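Local coordinates for protein chorismatase (Streptomyces hygroscopicus, PDB 4BPS) that catalyses the hydrolysis of chorismate to a dihydroxycyclohexadiene carboxylic acid and pyruvate, a step in the biosynthesis of the immunosuppressants FK506 and FK520, at residues 259-268 and 308-317; 292-301 and 335-343. All coordinates share one frame; numbering follows the deposited sequence.

Contact 1: residues 259-268 and 308-317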
# COMPACT_ATOMS: atom_id res chain seq x y z
N VAL A 259 -8.77 20.61 -1.34
CA VAL A 259 -8.85 19.18 -1.09
C VAL A 259 -9.95 18.55 -1.92
O VAL A 259 -9.84 17.38 -2.31
CB VAL A 259 -9.02 18.87 0.41
CG1 VAL A 259 -10.42 19.25 0.92
CG2 VAL A 259 -8.71 17.42 0.67
N THR A 260 -11.03 19.28 -2.18
CA THR A 260 -12.10 18.75 -3.02
C THR A 260 -11.57 18.45 -4.43
O THR A 260 -11.77 17.36 -4.96
CB THR A 260 -13.27 19.73 -3.07
OG1 THR A 260 -13.85 19.82 -1.78
CG2 THR A 260 -14.34 19.27 -4.06
N GLY A 261 -10.89 19.43 -5.03
CA GLY A 261 -10.34 19.23 -6.36
C GLY A 261 -9.30 18.11 -6.41
O GLY A 261 -9.31 17.28 -7.31
N GLN A 262 -8.42 18.05 -5.40
CA GLN A 262 -7.45 16.96 -5.35
C GLN A 262 -8.15 15.62 -5.23
O GLN A 262 -7.74 14.64 -5.86
CB GLN A 262 -6.43 17.11 -4.23
CG GLN A 262 -5.44 18.26 -4.47
CD GLN A 262 -4.27 18.21 -3.53
OE1 GLN A 262 -4.03 17.24 -2.80
NE2 GLN A 262 -3.49 19.27 -3.54
N CYS A 263 -9.21 15.54 -4.42
CA CYS A 263 -9.91 14.27 -4.23
C CYS A 263 -10.59 13.86 -5.55
O CYS A 263 -10.55 12.68 -5.93
CB CYS A 263 -10.92 14.43 -3.11
SG CYS A 263 -11.65 12.85 -2.57
N GLU A 264 -11.19 14.83 -6.25
CA GLU A 264 -11.83 14.53 -7.54
C GLU A 264 -10.80 14.00 -8.55
O GLU A 264 -11.07 13.04 -9.27
CB GLU A 264 -12.55 15.75 -8.08
CG GLU A 264 -13.76 16.19 -7.26
CD GLU A 264 -15.01 15.34 -7.44
OE1 GLU A 264 -14.97 14.34 -8.16
OE2 GLU A 264 -16.05 15.66 -6.82
N VAL A 265 -9.62 14.63 -8.62
CA VAL A 265 -8.59 14.18 -9.55
C VAL A 265 -8.02 12.82 -9.13
O VAL A 265 -7.72 11.98 -9.96
CB VAL A 265 -7.49 15.24 -9.73
CG1 VAL A 265 -6.31 14.68 -10.52
CG2 VAL A 265 -8.08 16.46 -10.44
N ALA A 266 -7.85 12.59 -7.82
CA ALA A 266 -7.40 11.29 -7.34
C ALA A 266 -8.37 10.21 -7.80
O ALA A 266 -7.97 9.15 -8.30
CB ALA A 266 -7.27 11.29 -5.82
N LEU A 267 -9.67 10.44 -7.62
CA LEU A 267 -10.68 9.48 -8.06
C LEU A 267 -10.67 9.33 -9.58
O LEU A 267 -10.83 8.24 -10.09
CB LEU A 267 -12.04 9.90 -7.52
CG LEU A 267 -12.21 9.73 -6.01
CD1 LEU A 267 -13.46 10.48 -5.53
CD2 LEU A 267 -12.29 8.27 -5.64
N ASP A 268 -10.50 10.45 -10.31
CA ASP A 268 -10.37 10.38 -11.76
C ASP A 268 -9.17 9.50 -12.15
O ASP A 268 -9.26 8.72 -13.10
CB ASP A 268 -10.14 11.75 -12.40
CG ASP A 268 -11.32 12.68 -12.32
OD1 ASP A 268 -12.45 12.25 -12.03
OD2 ASP A 268 -11.07 13.89 -12.59
N THR A 308 -15.39 16.73 4.41
CA THR A 308 -15.43 17.22 3.05
C THR A 308 -15.08 16.07 2.10
O THR A 308 -15.79 15.80 1.12
CB THR A 308 -14.43 18.38 2.87
OG1 THR A 308 -14.80 19.45 3.76
CG2 THR A 308 -14.43 18.90 1.44
N VAL A 309 -13.98 15.39 2.40
CA VAL A 309 -13.54 14.29 1.57
C VAL A 309 -14.51 13.11 1.61
O VAL A 309 -14.79 12.51 0.56
CB VAL A 309 -12.11 13.86 1.99
CG1 VAL A 309 -11.71 12.52 1.38
CG2 VAL A 309 -11.11 14.94 1.61
N ARG A 310 -15.02 12.79 2.79
CA ARG A 310 -15.99 11.71 2.91
C ARG A 310 -17.16 11.93 1.94
O ARG A 310 -17.59 10.98 1.27
CB ARG A 310 -16.51 11.61 4.34
CG ARG A 310 -17.31 10.33 4.57
CD ARG A 310 -17.83 10.22 6.02
NE ARG A 310 -16.75 10.24 7.01
CZ ARG A 310 -16.00 9.19 7.34
NH1 ARG A 310 -16.21 8.01 6.77
NH2 ARG A 310 -15.04 9.31 8.26
N ARG A 311 -17.64 13.17 1.87
CA ARG A 311 -18.79 13.48 1.03
C ARG A 311 -18.45 13.39 -0.46
O ARG A 311 -19.26 12.89 -1.25
CB ARG A 311 -19.39 14.85 1.40
CG ARG A 311 -20.00 14.87 2.81
CD ARG A 311 -20.83 16.12 3.13
NE ARG A 311 -20.30 17.34 2.52
CZ ARG A 311 -19.48 18.20 3.12
NH1 ARG A 311 -19.09 17.98 4.38
NH2 ARG A 311 -19.05 19.28 2.47
N VAL A 312 -17.27 13.85 -0.86
CA VAL A 312 -16.85 13.72 -2.24
C VAL A 312 -16.77 12.26 -2.63
O VAL A 312 -17.24 11.87 -3.72
CB VAL A 312 -15.48 14.41 -2.46
CG1 VAL A 312 -14.93 14.08 -3.84
CG2 VAL A 312 -15.59 15.93 -2.28
N CYS A 313 -16.18 11.45 -1.77
CA CYS A 313 -16.04 10.05 -2.07
C CYS A 313 -17.40 9.36 -2.12
O CYS A 313 -17.62 8.53 -2.99
CB CYS A 313 -15.13 9.36 -1.04
SG CYS A 313 -13.38 9.82 -1.22
N ALA A 314 -18.29 9.68 -1.19
CA ALA A 314 -19.60 9.05 -1.14
C ALA A 314 -20.43 9.34 -2.39
O ALA A 314 -21.33 8.58 -2.73
CB ALA A 314 -20.35 9.50 0.09
N ALA A 315 -20.15 10.44 -3.09
CA ALA A 315 -20.86 10.74 -4.31
C ALA A 315 -20.39 9.91 -5.49
O ALA A 315 -21.07 9.87 -6.52
CB ALA A 315 -20.72 12.23 -4.64
N ARG A 316 -19.20 9.29 -5.38
CA ARG A 316 -18.67 8.53 -6.51
C ARG A 316 -18.47 7.04 -6.24
O ARG A 316 -18.59 6.25 -7.17
CB ARG A 316 -17.38 9.16 -7.01
CG ARG A 316 -17.66 10.56 -7.63
CD ARG A 316 -16.43 11.29 -8.13
NE ARG A 316 -15.79 10.60 -9.24
CZ ARG A 316 -14.68 11.04 -9.83
NH1 ARG A 316 -14.07 12.15 -9.37
NH2 ARG A 316 -14.14 10.35 -10.82
N LEU A 317 -18.15 6.67 -4.99
CA LEU A 317 -17.91 5.27 -4.65
C LEU A 317 -19.24 4.53 -4.43
O LEU A 317 -20.27 5.16 -4.20
CB LEU A 317 -17.05 5.17 -3.39
CG LEU A 317 -15.67 5.81 -3.51
CD1 LEU A 317 -14.95 5.72 -2.18
CD2 LEU A 317 -14.83 5.20 -4.65
O HOH W 1 -17.87 13.79 -5.98

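Contact 2: residues 292-301 and 335-343. With 3EB (3-(2-carboxyethyl)benzoic acid), chain B.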
# COMPACT_ATOMS: atom_id res chain seq x y z
N ASP A 292 -16.88 -0.39 -8.70
CA ASP A 292 -16.39 -1.75 -8.52
C ASP A 292 -15.30 -1.85 -7.46
O ASP A 292 -14.95 -2.94 -7.03
CB ASP A 292 -15.77 -2.29 -9.82
CG ASP A 292 -16.75 -2.38 -10.96
OD1 ASP A 292 -17.96 -2.52 -10.72
OD2 ASP A 292 -16.25 -2.32 -12.12
N VAL A 293 -14.75 -0.71 -7.04
CA VAL A 293 -13.63 -0.73 -6.11
C VAL A 293 -14.15 -0.93 -4.70
O VAL A 293 -15.23 -0.47 -4.32
CB VAL A 293 -12.79 0.58 -6.24
CG1 VAL A 293 -11.55 0.51 -5.35
CG2 VAL A 293 -12.37 0.81 -7.69
N ASP A 294 -13.38 -1.66 -3.89
CA ASP A 294 -13.79 -1.96 -2.52
C ASP A 294 -12.55 -1.90 -1.61
O ASP A 294 -11.41 -1.76 -2.08
CB ASP A 294 -14.45 -3.34 -2.50
CG ASP A 294 -15.37 -3.58 -1.30
OD1 ASP A 294 -15.48 -2.75 -0.37
OD2 ASP A 294 -15.97 -4.69 -1.30
N HIS A 295 -12.79 -1.98 -0.31
CA HIS A 295 -11.73 -1.95 0.71
C HIS A 295 -10.78 -0.79 0.47
O HIS A 295 -9.56 -0.91 0.35
CB HIS A 295 -11.05 -3.32 0.84
CG HIS A 295 -12.04 -4.35 1.27
ND1 HIS A 295 -12.66 -5.20 0.38
CD2 HIS A 295 -12.62 -4.58 2.48
CE1 HIS A 295 -13.56 -5.92 1.03
NE2 HIS A 295 -13.55 -5.57 2.30
N LEU A 296 -11.40 0.38 0.43
CA LEU A 296 -10.68 1.63 0.20
C LEU A 296 -10.22 2.25 1.50
O LEU A 296 -10.96 2.28 2.48
CB LEU A 296 -11.55 2.62 -0.56
CG LEU A 296 -12.02 2.15 -1.94
CD1 LEU A 296 -13.46 1.67 -1.93
CD2 LEU A 296 -11.85 3.27 -2.96
N LYS A 297 -9.00 2.77 1.47
CA LYS A 297 -8.50 3.65 2.51
C LYS A 297 -8.29 5.03 1.91
O LYS A 297 -7.71 5.14 0.82
CB LYS A 297 -7.21 3.12 3.14
CG LYS A 297 -7.50 1.86 3.99
CD LYS A 297 -6.45 0.78 3.87
CE LYS A 297 -5.13 1.27 4.36
NZ LYS A 297 -4.01 0.35 3.92
N VAL A 298 -8.79 6.04 2.61
CA VAL A 298 -8.75 7.42 2.16
C VAL A 298 -7.95 8.20 3.21
O VAL A 298 -8.41 8.34 4.34
CB VAL A 298 -10.19 7.98 2.00
CG1 VAL A 298 -10.12 9.45 1.55
CG2 VAL A 298 -10.99 7.15 1.00
N TYR A 299 -6.75 8.63 2.83
CA TYR A 299 -5.86 9.33 3.74
C TYR A 299 -6.06 10.81 3.56
O TYR A 299 -6.04 11.29 2.42
CB TYR A 299 -4.43 8.97 3.41
CG TYR A 299 -4.12 7.48 3.36
CD1 TYR A 299 -3.97 6.73 4.52
CD2 TYR A 299 -3.91 6.83 2.14
CE1 TYR A 299 -3.63 5.38 4.48
CE2 TYR A 299 -3.57 5.48 2.07
CZ TYR A 299 -3.43 4.76 3.26
OH TYR A 299 -3.06 3.44 3.26
N VAL A 300 -6.27 11.53 4.67
CA VAL A 300 -6.60 12.95 4.61
C VAL A 300 -5.70 13.71 5.56
O VAL A 300 -5.61 13.39 6.75
CB VAL A 300 -8.08 13.19 5.01
CG1 VAL A 300 -8.44 14.65 4.88
CG2 VAL A 300 -9.02 12.33 4.13
N ARG A 301 -5.02 14.74 5.04
CA ARG A 301 -4.01 15.46 5.81
C ARG A 301 -4.60 16.26 6.99
O ARG A 301 -4.03 16.23 8.09
CB ARG A 301 -3.23 16.39 4.88
CG ARG A 301 -2.24 17.31 5.62
CD ARG A 301 -1.41 18.14 4.64
NE ARG A 301 -0.57 17.30 3.78
CZ ARG A 301 0.62 16.83 4.15
NH1 ARG A 301 1.16 17.13 5.33
NH2 ARG A 301 1.27 16.01 3.31
N LEU A 335 0.19 17.66 -1.07
CA LEU A 335 -0.88 16.69 -1.30
C LEU A 335 -1.71 16.59 -0.04
O LEU A 335 -1.18 16.47 1.07
CB LEU A 335 -0.31 15.33 -1.72
CG LEU A 335 0.41 15.34 -3.08
CD1 LEU A 335 1.10 14.01 -3.31
CD2 LEU A 335 -0.55 15.68 -4.24
N LEU A 336 -3.03 16.63 -0.23
CA LEU A 336 -3.98 16.79 0.86
C LEU A 336 -4.83 15.55 1.11
O LEU A 336 -5.52 15.47 2.14
CB LEU A 336 -4.91 17.96 0.54
CG LEU A 336 -4.19 19.29 0.24
CD1 LEU A 336 -5.17 20.34 -0.23
CD2 LEU A 336 -3.41 19.76 1.45
N VAL A 337 -4.83 14.62 0.15
CA VAL A 337 -5.70 13.46 0.19
C VAL A 337 -5.16 12.41 -0.76
O VAL A 337 -4.58 12.75 -1.81
CB VAL A 337 -7.15 13.85 -0.20
CG1 VAL A 337 -7.23 14.55 -1.59
CG2 VAL A 337 -8.10 12.63 -0.14
N GLU A 338 -5.31 11.13 -0.41
CA GLU A 338 -5.04 10.05 -1.35
C GLU A 338 -6.01 8.91 -1.08
O GLU A 338 -6.53 8.78 0.03
CB GLU A 338 -3.64 9.48 -1.19
CG GLU A 338 -2.57 10.35 -1.71
CD GLU A 338 -1.24 9.64 -1.68
OE1 GLU A 338 -1.06 8.74 -0.80
OE2 GLU A 338 -0.36 9.95 -2.49
N ILE A 339 -6.23 8.07 -2.09
CA ILE A 339 -7.14 6.96 -1.99
C ILE A 339 -6.48 5.71 -2.58
O ILE A 339 -5.92 5.77 -3.68
CB ILE A 339 -8.45 7.24 -2.75
CG1 ILE A 339 -9.06 8.57 -2.32
CG2 ILE A 339 -9.45 6.10 -2.53
CD1 ILE A 339 -8.94 9.65 -3.34
N GLU A 340 -6.56 4.59 -1.86
CA GLU A 340 -6.17 3.29 -2.38
C GLU A 340 -7.39 2.36 -2.31
O GLU A 340 -8.36 2.62 -1.60
CB GLU A 340 -5.00 2.68 -1.59
CG GLU A 340 -5.34 2.36 -0.15
CD GLU A 340 -4.18 1.73 0.60
OE1 GLU A 340 -3.14 2.39 0.77
OE2 GLU A 340 -4.30 0.54 1.02
N GLY A 341 -7.30 1.21 -2.98
CA GLY A 341 -8.35 0.22 -2.88
C GLY A 341 -8.04 -0.94 -3.82
O GLY A 341 -6.96 -1.02 -4.39
N MSE A 342 -9.03 -1.81 -4.02
CA MSE A 342 -8.81 -2.98 -4.88
C MSE A 342 -10.11 -3.40 -5.53
O MSE A 342 -11.21 -3.04 -5.09
CB MSE A 342 -8.20 -4.15 -4.09
CG MSE A 342 -9.09 -4.70 -2.99
SE MSE A 342 -8.36 -6.34 -2.20
CE MSE A 342 -8.93 -7.53 -3.59
N VAL A 343 -9.99 -4.17 -6.60
CA VAL A 343 -11.14 -4.85 -7.19
C VAL A 343 -10.91 -6.35 -7.02
O VAL A 343 -9.94 -6.91 -7.52
CB VAL A 343 -11.30 -4.51 -8.68
CG1 VAL A 343 -12.57 -5.16 -9.25
CG2 VAL A 343 -11.39 -3.01 -8.87
C 3EB B . 2.53 10.02 -6.10
O 3EB B . 3.75 10.16 -6.26
CA 3EB B . 1.86 10.26 -4.78
OAB 3EB B . 6.43 6.31 -2.36
OAD 3EB B . 5.43 4.33 -2.24
CAE 3EB B . 1.79 7.30 -4.03
CAF 3EB B . 1.93 5.92 -3.95
CAG 3EB B . 2.81 8.15 -3.59
CAH 3EB B . 3.08 5.37 -3.42
CAL 3EB B . 5.41 5.60 -2.48
CAM 3EB B . 3.97 7.57 -3.07
CAN 3EB B . 4.13 6.19 -3.00
OXT 3EB B . 1.74 9.72 -7.08
C2 3EB B . 2.67 9.66 -3.61

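Contact 1: residues 259-268 and 308-317
Val312 is the knob of this helix pair. Its side chain sits in a hole formed by Thr260, Cys263, Glu264 and Leu267 of the other helix. CG1 lies anti to the backbone N (chi1 171°), which sends it to the sulfur, and Val312 CG1 to Cys263 SG is 3.7 Å. The other branch, CG2, meets the methyl of Thr260. The two sulfurs, Cys263 SG and Cys313 SG, touch at 3.7 Å without a disulfide. Val259 CG2 meets Val309 CG2 at 3.6 Å, the two side chains crossing at about a right angle. This is the tightly packed side, with Val259, Cys263, Val309 and Cys313 buried.

The solvent side is polar and carried by Arg316. Its guanidinium lies nearly coplanar with the Glu264 carboxylate, their planes 17° apart. Arg316 NH1 donates to Glu264 OE1 at 2.7 Å and also to the Glu264 backbone O, on a lone pair. Arg316 NH2 donates to Asp268 OD1 at 2.8 Å. Leu267 CB covers one guanidinium face, toward the rim. The other carboxylate oxygen, Glu264 OE2, takes a water at 2.7 Å that also donates to Val312 O. A leucine in place of Arg316 would probably leave Glu264 and Asp268 as neighbouring negative charges without their shared mate.

The helices run roughly parallel, at a crossing angle of -34° and 9.7 Å between axes. Both lie on one face of the sheet, an arrangement consistent with the YjgF fold. Val259, Gln262 and Ala266 rest on strand 337-343. Val309 reaches strand 296-300, and Leu317 packs on that strand and on strand 323-327.

Contact 2: residues 292-301 and 335-343
Lys297 with Glu340 and Tyr299 with Glu338 are hydrogen-bonded pairs of the antiparallel strands 296-300 and 337-343. Asp294 with Met342, a selenomethionine here, is a third. A beta bulge shifts the register by one between Asp294 and Lys297, where segment 292-301 turns a corner at His295. Beyond the strand, Arg301 N bonds to Leu336 O, and Arg301 NE donates almost straight to Leu335 O at 2.9 Å, with that oxygen in the guanidinium plane. Arg301 NH2 also bonds to Asn145.

The polar side-chain bonds centre on the buried Glu340. Its CG stands between the backbone N and the carbonyl carbon (chi1 65°), and the carboxylate reaches both neighbours on its face. Lys297 lies alongside, pointing the same way, and its NZ forms a salt bridge to Glu340 OE2 at 2.9 Å. Tyr299 OH donates to Glu340 OE1 at 2.7 Å, from above the carboxylate plane. Thr180 and Trp138 also bind this carboxylate, and Glu74 and Tyr140 share the lysine. On the same face Glu338, the proton acceptor, brings OE2 to 3.2 Å from atom CA of the bound 3-(2-carboxyethyl)benzoic acid.

Apolar contacts fill the other face. Leu296 CD2 meets Ile339 CG2 at 3.7 Å, and Val298 CG1 meets Val337 CG2 at 4.1 Å.

Helices 259-274 and 306-314 cover this apolar face. Leu336 touches Val259, and Val300 touches Leu306. Strand 323-327 runs parallel to 296-300 on its other edge, and strand 239-249 flanks 337-343, with Met342 on Phe241.

Contact 1 is the helical layer and contact 2 the sheet beneath it, their centres about 10 Å apart. They touch directly. Ala266 CB is 3.4 Å from Ile339 CD1, and Val309 CG1 is 3.5 Å from Val298 CG1. Gln262 OE1 probably accepts a hydrogen bond from Leu336 N at 2.8 Å, tying helix 259-274 to the chain entering strand 337-343. The segments alternate along the sequence. Strand 337-343 carries Glu338 into the ligand pocket on the face turned away from the helices. Contact 1 therefore stays behind the site: the side chain of Cys263 is about 9 Å from that of Glu338 at their nearest atoms.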